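Local coordinates for hypothetical membrane spanning protein (Thermus thermophilus, PDB 2VPZ) that probably serves as the quinone-binding, membrane-spanning subunit of a polysulfide reductase, passing electrons from membrane quinol toward its partner subunits, at residues C[23-28]-C[129-134]; C[31-36]-C[155-160]; C[136-139]-C[143-146]; C[150-155]-C[241-246]. All coordinates share one frame; numbering follows the deposited sequence.

Interaction 1 of 4, residues C[23-28]-C[129-134]; sequences VLVGLA and SYPGLA
The phenol oxygen OH of Tyr130, which forms a weak hydrogen bond with NE2 of His21, also lies near an apolar neighbour, with CG2 of Val25 4.2 Å from Tyr130 OH. The contact is a buried one between the transmembrane helices 16-41 and 117-136, at the quinone site of this polysulfide reductase-type membrane subunit: other structures of the protein have ubiquinone bound at His21 and Tyr130, and menaquinone at Tyr130. Val25 faces the other helix and divides its two methyls between neighbouring residues there. CG2, anti to the backbone N, comes within 3.8 Å of CE2 of Tyr130, approaching the ring obliquely. CG1, held between the backbone N and the carbonyl carbon (chi1 74°), instead reaches CG of Pro131 at 3.8 Å. A beta-branched residue suits this place because its two short arms can serve both partners without a long flexible chain. Proline, for its part, has no N-H to give to the preceding turn, and the helix kinks where the nitrogens of Pro131 and Gly132 lack that bond. Regular bonding returns with Ala134 N to Tyr130 O at 2.8 Å. Val25 also packs on Leu96 of helix 88-107 and Asp60 of helix 46-65. The pyrrolidine also lies against its neighbour, with Pro131 CG 4.0 Å above the plane of the Tyr130 ring and offset toward its rim.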
loop_
_atom_site.group_PDB
_atom_site.type_symbol
_atom_site.label_atom_id
_atom_site.label_comp_id
_atom_site.label_asym_id
_atom_site.label_seq_id
_atom_site.Cartn_x
_atom_site.Cartn_y
_atom_site.Cartn_z
ATOM N N VAL C 23 29.785 32.489 -2.808
ATOM C CA VAL C 23 30.449 33.251 -3.857
ATOM C C VAL C 23 31.940 33.422 -3.486
ATOM O O VAL C 23 32.826 33.300 -4.331
ATOM C CB VAL C 23 29.813 34.689 -4.060
ATOM C CG1 VAL C 23 30.690 35.555 -5.009
ATOM C CG2 VAL C 23 28.376 34.577 -4.597
ATOM N N LEU C 24 32.208 33.660 -2.206
ATOM C CA LEU C 24 33.572 33.898 -1.722
ATOM C C LEU C 24 34.542 32.688 -1.798
ATOM O O LEU C 24 35.657 32.831 -2.311
ATOM C CB LEU C 24 33.570 34.549 -0.325
ATOM C CG LEU C 24 33.914 36.060 -0.197
ATOM C CD1 LEU C 24 33.118 36.872 -1.238
ATOM C CD2 LEU C 24 33.631 36.588 1.234
ATOM N N VAL C 25 34.125 31.522 -1.306
ATOM C CA VAL C 25 34.967 30.319 -1.361
ATOM C C VAL C 25 35.308 29.955 -2.848
ATOM O O VAL C 25 36.308 29.265 -3.109
ATOM C CB VAL C 25 34.287 29.098 -0.608
ATOM C CG1 VAL C 25 33.132 28.530 -1.427
ATOM C CG2 VAL C 25 35.325 28.006 -0.301
ATOM N N GLY C 26 34.496 30.426 -3.805
ATOM C CA GLY C 26 34.729 30.230 -5.231
ATOM C C GLY C 26 35.983 31.013 -5.626
ATOM O O GLY C 26 36.942 30.478 -6.206
ATOM N N LEU C 27 35.960 32.300 -5.277
ATOM C CA LEU C 27 37.057 33.267 -5.437
ATOM C C LEU C 27 38.307 32.753 -4.721
ATOM O O LEU C 27 39.401 32.705 -5.291
ATOM C CB LEU C 27 36.729 34.599 -4.795
ATOM C CG LEU C 27 36.364 35.741 -5.736
ATOM C CD1 LEU C 27 36.000 36.998 -4.928
ATOM C CD2 LEU C 27 37.540 36.007 -6.694
ATOM N N ALA C 28 38.139 32.441 -3.445
ATOM C CA ALA C 28 39.255 31.974 -2.636
ATOM C C ALA C 28 39.978 30.798 -3.337
ATOM O O ALA C 28 41.155 30.937 -3.717
ATOM C CB ALA C 28 38.779 31.551 -1.207
ATOM N N SER C 129 36.102 22.010 -5.407
ATOM C CA SER C 129 35.241 20.845 -5.534
ATOM C C SER C 129 34.189 20.606 -4.438
ATOM O O SER C 129 33.127 20.045 -4.710
ATOM C CB SER C 129 36.119 19.566 -5.623
ATOM O OG SER C 129 36.814 19.425 -6.826
ATOM N N TYR C 130 34.459 21.026 -3.213
ATOM C CA TYR C 130 33.544 20.756 -2.109
ATOM C C TYR C 130 32.159 21.469 -2.090
ATOM O O TYR C 130 31.166 20.878 -1.644
ATOM C CB TYR C 130 34.273 20.868 -0.745
ATOM C CG TYR C 130 33.983 22.119 0.077
ATOM C CD1 TYR C 130 32.868 22.185 0.937
ATOM C CD2 TYR C 130 34.814 23.251 -0.007
ATOM C CE1 TYR C 130 32.581 23.355 1.692
ATOM C CE2 TYR C 130 34.537 24.428 0.741
ATOM C CZ TYR C 130 33.419 24.474 1.590
ATOM O OH TYR C 130 33.137 25.617 2.305
ATOM N N PRO C 131 32.076 22.737 -2.578
ATOM C CA PRO C 131 30.768 23.411 -2.591
ATOM C C PRO C 131 29.653 22.709 -3.419
ATOM O O PRO C 131 28.542 22.504 -2.916
ATOM C CB PRO C 131 31.063 24.817 -3.097
ATOM C CG PRO C 131 32.504 25.061 -2.719
ATOM C CD PRO C 131 33.173 23.690 -2.833
ATOM N N GLY C 132 29.931 22.363 -4.668
ATOM C CA GLY C 132 28.966 21.684 -5.518
ATOM C C GLY C 132 28.540 20.339 -4.941
ATOM O O GLY C 132 27.395 19.888 -5.115
ATOM N N LEU C 133 29.457 19.678 -4.243
ATOM C CA LEU C 133 29.151 18.398 -3.588
ATOM C C LEU C 133 28.395 18.618 -2.241
ATOM O O LEU C 133 27.660 17.730 -1.809
ATOM C CB LEU C 133 30.422 17.515 -3.397
ATOM C CG LEU C 133 31.148 16.932 -4.631
ATOM C CD1 LEU C 133 32.342 16.057 -4.197
ATOM C CD2 LEU C 133 30.175 16.093 -5.498
ATOM N N ALA C 134 28.561 19.778 -1.588
ATOM C CA ALA C 134 27.832 20.063 -0.335
ATOM C C ALA C 134 26.331 20.166 -0.687
ATOM O O ALA C 134 25.452 19.851 0.134
ATOM C CB ALA C 134 28.332 21.390 0.358
#

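Interaction 2 of 4, residues C[31-36]-C[155-160]; sequences VALLAA and TALVLA
Two transmembrane helices of the bundle, 16-41 and 148-166, cross steeply here: the axes of their short segments make an angle of 68° and approach to 9.7 Å. The crossing rests on Ala160, whose single methyl points at the other helix. Because that side chain is so small, the backbones come close, with CA of Val31 and CA of Ala160 5.1 Å apart. CB of Ala160 sits 3.6 Å from the backbone N of Val31, and CG2 of Val31, on the branch beside its own N, touches the same CB at 3.8 Å. Leu34 covers the site from one turn further on, its CD1 lying 4.1 Å from the carbonyl O of Ala160. Where the helices diverge, longer side chains must span the widening gap. Leu33 extends with CG anti to the backbone N (chi1 179°), and its CD2 meets CD2 of Leu157 at 3.7 Å, the two chains meeting at a slant. No hydrogen bond links the segments; the contact is wholly apolar in its side chains, as suits a membrane interior. Around it, Ala53 of helix 46-65 packs on Val31, Leu121 and Ser124 of helix 117-136 on Leu33, and Leu179 of helix 175-189 on Leu157.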
loop_
_atom_site.group_PDB
_atom_site.type_symbol
_atom_site.label_atom_id
_atom_site.label_comp_id
_atom_site.label_asym_id
_atom_site.label_seq_id
_atom_site.Cartn_x
_atom_site.Cartn_y
_atom_site.Cartn_z
ATOM N N VAL C 31 41.570 31.498 -6.852
ATOM C CA VAL C 31 42.757 32.367 -6.862
ATOM C C VAL C 31 43.955 31.540 -6.307
ATOM O O VAL C 31 45.103 31.721 -6.744
ATOM C CB VAL C 31 42.525 33.748 -6.098
ATOM C CG1 VAL C 31 43.868 34.433 -5.770
ATOM C CG2 VAL C 31 41.674 34.688 -6.996
ATOM N N ALA C 32 43.690 30.607 -5.399
ATOM C CA ALA C 32 44.725 29.710 -4.881
ATOM C C ALA C 32 45.184 28.750 -6.032
ATOM O O ALA C 32 46.315 28.261 -6.011
ATOM C CB ALA C 32 44.201 28.871 -3.671
ATOM N N LEU C 33 44.320 28.495 -7.023
ATOM C CA LEU C 33 44.709 27.641 -8.168
ATOM C C LEU C 33 45.653 28.461 -9.086
ATOM O O LEU C 33 46.674 27.950 -9.563
ATOM C CB LEU C 33 43.481 27.109 -8.985
ATOM C CG LEU C 33 43.824 26.217 -10.213
ATOM C CD1 LEU C 33 44.318 24.835 -9.759
ATOM C CD2 LEU C 33 42.617 26.057 -11.156
ATOM N N LEU C 34 45.300 29.731 -9.309
ATOM C CA LEU C 34 46.107 30.659 -10.091
ATOM C C LEU C 34 47.515 30.815 -9.463
ATOM O O LEU C 34 48.526 30.692 -10.166
ATOM C CB LEU C 34 45.428 32.031 -10.212
ATOM C CG LEU C 34 44.147 32.029 -11.066
ATOM C CD1 LEU C 34 43.861 33.455 -11.574
ATOM C CD2 LEU C 34 44.299 31.044 -12.254
ATOM N N ALA C 35 47.590 31.076 -8.161
ATOM C CA ALA C 35 48.878 31.207 -7.483
ATOM C C ALA C 35 49.724 29.910 -7.620
ATOM O O ALA C 35 50.949 29.977 -7.802
ATOM C CB ALA C 35 48.701 31.570 -5.986
ATOM N N ALA C 36 49.084 28.742 -7.551
ATOM C CA ALA C 36 49.774 27.440 -7.676
ATOM C C ALA C 36 50.374 27.204 -9.087
ATOM O O ALA C 36 51.549 26.857 -9.229
ATOM C CB ALA C 36 48.809 26.266 -7.299
ATOM N N THR C 155 32.348 27.782 -12.251
ATOM C CA THR C 155 31.951 29.133 -11.887
ATOM C C THR C 155 32.944 29.829 -10.935
ATOM O O THR C 155 33.098 31.068 -10.965
ATOM C CB THR C 155 30.473 29.101 -11.340
ATOM O OG1 THR C 155 29.620 29.829 -12.222
ATOM C CG2 THR C 155 30.406 29.645 -9.935
ATOM N N ALA C 156 33.644 29.035 -10.128
ATOM C CA ALA C 156 34.662 29.524 -9.197
ATOM C C ALA C 156 35.893 30.000 -10.017
ATOM O O ALA C 156 36.635 30.899 -9.591
ATOM C CB ALA C 156 35.072 28.383 -8.197
ATOM N N LEU C 157 36.065 29.417 -11.205
ATOM C CA LEU C 157 37.137 29.774 -12.139
ATOM C C LEU C 157 36.800 31.102 -12.861
ATOM O O LEU C 157 37.661 31.972 -13.003
ATOM C CB LEU C 157 37.427 28.620 -13.125
ATOM C CG LEU C 157 37.951 27.325 -12.450
ATOM C CD1 LEU C 157 38.015 26.145 -13.450
ATOM C CD2 LEU C 157 39.330 27.606 -11.805
ATOM N N VAL C 158 35.561 31.279 -13.298
ATOM C CA VAL C 158 35.165 32.538 -13.917
ATOM C C VAL C 158 35.375 33.718 -12.884
ATOM O O VAL C 158 35.778 34.825 -13.269
ATOM C CB VAL C 158 33.678 32.479 -14.420
ATOM C CG1 VAL C 158 33.287 33.789 -15.092
ATOM C CG2 VAL C 158 33.505 31.286 -15.402
ATOM N N LEU C 159 35.149 33.470 -11.586
ATOM C CA LEU C 159 35.371 34.495 -10.535
ATOM C C LEU C 159 36.869 34.851 -10.376
ATOM O O LEU C 159 37.221 36.026 -10.348
ATOM C CB LEU C 159 34.805 34.081 -9.154
ATOM C CG LEU C 159 33.279 33.935 -9.005
ATOM C CD1 LEU C 159 32.894 33.613 -7.551
ATOM C CD2 LEU C 159 32.582 35.216 -9.469
ATOM N N ALA C 160 37.730 33.848 -10.251
ATOM C CA ALA C 160 39.161 34.105 -10.104
ATOM C C ALA C 160 39.799 34.809 -11.332
ATOM O O ALA C 160 40.526 35.808 -11.183
ATOM C CB ALA C 160 39.939 32.794 -9.781
#

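Interaction 3 of 4, residues C[136-139]-C[143-146]; sequences AVNL and LWNG
Trp144 sends its CB toward the 136-139 segment, and the indole then runs beside Asn138, the two side chains pointing the same way. Chi1 puts CG anti to the carbonyl carbon, and chi2 (-17°) turns the six-membered ring toward the asparagine. There CE3 lies 4.4 Å from CB of Asn138 and 4.5 Å from CG of Asn138. The amide and indole planes stand 50° apart, so the two groups are not stacked. On the other flank NE1 gives its hydrogen to the carbonyl O of Leu242, near the end of helix 227-245, which satisfies the buried indole nitrogen. Farther along that flank, CZ2 packs against Val243 O. The segments belong to the connection between helices 117-136 and 148-166, and each contains an inverse gamma turn, centred on Asn138 and on Trp144. Their closing bonds are weak: Leu139 N to Val137 O at 3.1 Å and Asn145 N to Leu143 O at 3.0 Å. The turn at Trp144 presents its carbonyl to the end of the first helix, where CA of Ala136 makes a nearly straight CH···O contact with Trp144 O, 3.4 Å long and 171° at the hydrogen. Alanine allows this approach, and its CB reaches Asn145 O at 3.8 Å. Val137 packs on Leu192 of the second subunit.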
loop_
_atom_site.group_PDB
_atom_site.type_symbol
_atom_site.label_atom_id
_atom_site.label_comp_id
_atom_site.label_asym_id
_atom_site.label_seq_id
_atom_site.Cartn_x
_atom_site.Cartn_y
_atom_site.Cartn_z
ATOM N N ALA C 136 24.886 18.798 -3.992
ATOM C CA ALA C 136 24.641 17.536 -4.733
ATOM C C ALA C 136 24.475 16.185 -4.021
ATOM O O ALA C 136 23.914 15.257 -4.585
ATOM C CB ALA C 136 25.697 17.393 -5.898
ATOM N N VAL C 137 24.989 16.062 -2.803
ATOM C CA VAL C 137 24.858 14.823 -2.005
ATOM C C VAL C 137 23.450 14.662 -1.392
ATOM O O VAL C 137 23.073 13.579 -0.919
ATOM C CB VAL C 137 25.908 14.740 -0.817
ATOM C CG1 VAL C 137 27.322 14.469 -1.353
ATOM C CG2 VAL C 137 25.861 16.040 0.011
ATOM N N ASN C 138 22.691 15.766 -1.386
ATOM C CA ASN C 138 21.312 15.809 -0.846
ATOM C C ASN C 138 20.354 15.440 -1.954
ATOM O O ASN C 138 19.721 16.306 -2.572
ATOM C CB ASN C 138 21.008 17.216 -0.319
ATOM C CG ASN C 138 22.055 17.718 0.619
ATOM O OD1 ASN C 138 22.648 18.788 0.404
ATOM N ND2 ASN C 138 22.343 16.921 1.644
ATOM N N LEU C 139 20.261 14.141 -2.180
ATOM C CA LEU C 139 19.409 13.572 -3.213
ATOM C C LEU C 139 17.886 13.731 -2.952
ATOM O O LEU C 139 17.073 13.363 -3.793
ATOM C CB LEU C 139 19.811 12.080 -3.413
ATOM C CG LEU C 139 21.306 11.846 -3.765
ATOM C CD1 LEU C 139 21.673 10.354 -3.579
ATOM C CD2 LEU C 139 21.613 12.292 -5.208
ATOM N N LEU C 143 16.386 20.119 -6.959
ATOM C CA LEU C 143 17.154 21.081 -7.772
ATOM C C LEU C 143 18.681 20.881 -7.669
ATOM O O LEU C 143 19.428 21.220 -8.582
ATOM C CB LEU C 143 16.763 22.560 -7.471
ATOM C CG LEU C 143 15.262 22.916 -7.597
ATOM C CD1 LEU C 143 15.048 24.448 -7.656
ATOM C CD2 LEU C 143 14.671 22.238 -8.842
ATOM N N TRP C 144 19.152 20.299 -6.566
ATOM C CA TRP C 144 20.590 20.066 -6.388
ATOM C C TRP C 144 21.068 18.766 -6.976
ATOM O O TRP C 144 21.621 17.911 -6.273
ATOM C CB TRP C 144 20.946 20.140 -4.899
ATOM C CG TRP C 144 20.816 21.534 -4.403
ATOM C CD1 TRP C 144 20.748 22.678 -5.171
ATOM C CD2 TRP C 144 20.750 21.977 -3.044
ATOM N NE1 TRP C 144 20.648 23.784 -4.368
ATOM C CE2 TRP C 144 20.654 23.386 -3.058
ATOM C CE3 TRP C 144 20.783 21.314 -1.799
ATOM C CZ2 TRP C 144 20.565 24.159 -1.862
ATOM C CZ3 TRP C 144 20.700 22.068 -0.611
ATOM C CH2 TRP C 144 20.600 23.474 -0.655
ATOM N N ASN C 145 20.881 18.607 -8.277
ATOM C CA ASN C 145 21.287 17.367 -8.927
ATOM C C ASN C 145 22.789 17.355 -9.288
ATOM O O ASN C 145 23.538 18.282 -8.934
ATOM C CB ASN C 145 20.386 17.080 -10.159
ATOM C CG ASN C 145 20.699 17.957 -11.369
ATOM O OD1 ASN C 145 20.004 17.922 -12.388
ATOM N ND2 ASN C 145 21.764 18.754 -11.253
ATOM N N GLY C 146 23.196 16.282 -9.958
ATOM C CA GLY C 146 24.578 16.099 -10.366
ATOM C C GLY C 146 25.315 17.266 -11.015
ATOM O O GLY C 146 26.490 17.455 -10.736
#

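Interaction 4 of 4, residues C[150-155]-C[241-246]; sequences GLFPLT and LLVLAG
Helices 150-155 and 241-245 run roughly antiparallel, at 148° between their directions, with their short axes 12.9 Å apart; even the nearest pair, CA of Phe152 and CA of Leu242, is separated by 9.9 Å. Such spacing is bridged mainly by long side chains, Leu151, Phe152 and Leu242, with the shorter Val243 also taking part. Leu242 is central: its CD1 meets CE1 of Phe152 at 3.8 Å and CD1 of Leu151 at 4.0 Å. The Leu242 and Phe152 side chains slide past each other in opposite directions, whereas Leu151 and Leu242 cross at about a right angle. Phenylalanine suits the gap because its long, flat ring reaches well across it; its tip, CZ, extends to CG2 of Val243, 4.1 Å away. That methyl is the one beside the valine's backbone N, with CG1 placed anti to that N (chi1 167°). Just after the ring's residue, Pro153 interrupts the helical bonding and the helix kinks, while the carbonyl O of Phe152 takes a hydrogen bond from NH2 of Arg239. The contact joins helices 148-166 and 227-245 of the transmembrane bundle, with the side chain of Val243 about 8 Å from that of the quinone-binding His21.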
loop_
_atom_site.group_PDB
_atom_site.type_symbol
_atom_site.label_atom_id
_atom_site.label_comp_id
_atom_site.label_asym_id
_atom_site.label_seq_id
_atom_site.Cartn_x
_atom_site.Cartn_y
_atom_site.Cartn_z
ATOM N N GLY C 150 29.280 20.184 -11.422
ATOM C CA GLY C 150 29.908 20.720 -12.613
ATOM C C GLY C 150 29.840 22.242 -12.664
ATOM O O GLY C 150 30.816 22.939 -13.021
ATOM N N LEU C 151 28.682 22.783 -12.297
ATOM C CA LEU C 151 28.430 24.218 -12.248
ATOM C C LEU C 151 29.256 24.949 -11.169
ATOM O O LEU C 151 29.740 26.068 -11.398
ATOM C CB LEU C 151 26.929 24.508 -12.030
ATOM C CG LEU C 151 26.024 24.298 -13.254
ATOM C CD1 LEU C 151 24.546 24.576 -12.906
ATOM C CD2 LEU C 151 26.490 25.213 -14.407
ATOM N N PHE C 152 29.464 24.337 -10.007
ATOM C CA PHE C 152 30.217 25.062 -9.016
ATOM C C PHE C 152 31.747 25.210 -9.297
ATOM O O PHE C 152 32.277 26.310 -9.107
ATOM C CB PHE C 152 29.776 24.658 -7.594
ATOM C CG PHE C 152 28.493 25.362 -7.114
ATOM C CD1 PHE C 152 27.274 25.097 -7.734
ATOM C CD2 PHE C 152 28.533 26.346 -6.102
ATOM C CE1 PHE C 152 26.098 25.783 -7.376
ATOM C CE2 PHE C 152 27.361 27.051 -5.726
ATOM C CZ PHE C 152 26.145 26.769 -6.366
ATOM N N PRO C 153 32.450 24.133 -9.754
ATOM C CA PRO C 153 33.883 24.269 -10.072
ATOM C C PRO C 153 34.173 25.285 -11.251
ATOM O O PRO C 153 35.081 26.122 -11.170
ATOM C CB PRO C 153 34.316 22.853 -10.430
ATOM C CG PRO C 153 33.477 21.995 -9.519
ATOM C CD PRO C 153 32.117 22.728 -9.462
ATOM N N LEU C 154 33.413 25.200 -12.341
ATOM C CA LEU C 154 33.581 26.090 -13.493
ATOM C C LEU C 154 33.274 27.559 -13.167
ATOM O O LEU C 154 33.882 28.482 -13.718
ATOM C CB LEU C 154 32.707 25.650 -14.697
ATOM C CG LEU C 154 33.191 24.450 -15.548
ATOM C CD1 LEU C 154 32.001 23.784 -16.280
ATOM C CD2 LEU C 154 34.283 24.891 -16.554
ATOM N N THR C 155 32.348 27.782 -12.251
ATOM C CA THR C 155 31.951 29.133 -11.887
ATOM C C THR C 155 32.944 29.829 -10.935
ATOM O O THR C 155 33.098 31.068 -10.965
ATOM C CB THR C 155 30.473 29.101 -11.340
ATOM O OG1 THR C 155 29.620 29.829 -12.222
ATOM C CG2 THR C 155 30.406 29.645 -9.935
ATOM N N LEU C 241 21.834 32.265 -6.405
ATOM C CA LEU C 241 20.471 31.918 -6.794
ATOM C C LEU C 241 20.195 30.384 -6.655
ATOM O O LEU C 241 19.102 29.971 -6.220
ATOM C CB LEU C 241 20.092 32.442 -8.224
ATOM C CG LEU C 241 19.368 31.695 -9.360
ATOM C CD1 LEU C 241 18.649 30.434 -8.859
ATOM C CD2 LEU C 241 18.350 32.605 -10.108
ATOM N N LEU C 242 21.170 29.537 -6.991
ATOM C CA LEU C 242 20.995 28.092 -6.871
ATOM C C LEU C 242 21.002 27.662 -5.396
ATOM O O LEU C 242 20.359 26.676 -5.034
ATOM C CB LEU C 242 22.075 27.292 -7.651
ATOM C CG LEU C 242 22.025 27.269 -9.192
ATOM C CD1 LEU C 242 23.395 26.861 -9.794
ATOM C CD2 LEU C 242 20.895 26.330 -9.684
ATOM N N VAL C 243 21.731 28.395 -4.558
ATOM C CA VAL C 243 21.824 28.089 -3.123
ATOM C C VAL C 243 20.516 28.437 -2.361
ATOM O O VAL C 243 20.073 27.685 -1.483
ATOM C CB VAL C 243 23.071 28.819 -2.448
ATOM C CG1 VAL C 243 22.975 28.768 -0.907
ATOM C CG2 VAL C 243 24.393 28.163 -2.923
ATOM N N LEU C 244 19.895 29.558 -2.712
ATOM C CA LEU C 244 18.643 29.987 -2.086
ATOM C C LEU C 244 17.413 29.251 -2.653
ATOM O O LEU C 244 16.545 28.823 -1.906
ATOM C CB LEU C 244 18.469 31.530 -2.228
ATOM C CG LEU C 244 19.601 32.353 -1.581
ATOM C CD1 LEU C 244 19.572 33.815 -2.034
ATOM C CD2 LEU C 244 19.520 32.253 -0.043
ATOM N N ALA C 245 17.354 29.064 -3.966
ATOM C CA ALA C 245 16.221 28.401 -4.608
ATOM C C ALA C 245 16.164 26.863 -4.540
ATOM O O ALA C 245 15.109 26.258 -4.794
ATOM C CB ALA C 245 16.100 28.843 -6.095
ATOM N N GLY C 246 17.266 26.215 -4.194
ATOM C CA GLY C 246 17.294 24.767 -4.145
ATOM C C GLY C 246 16.947 24.067 -2.836
ATOM O O GLY C 246 16.988 22.824 -2.751
#

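In the fold
The centre of interaction 1 lies about 3 Å from the centre of the chain, and this contact holds Tyr130 of the quinone site. Interaction 2 uses the same helix, 16-41, and joins it directly, with CB of Ala156 3.4 Å from O of Gly26. Interaction 4 also touches it, CB of Phe152 lying 3.7 Å from CA of Gly132. Interactions 2 and 4 share Thr155 on helix 148-166, although their centres are about 16 Å apart. Interaction 3 follows interaction 1 in the chain, its centre about 15 Å away, and is tied to interaction 4 by a probable hydrogen bond of 3.0 Å from Trp144 NE1 to Leu242 O. Its centre is about 24 Å from that of interaction 2, across the chain's centre.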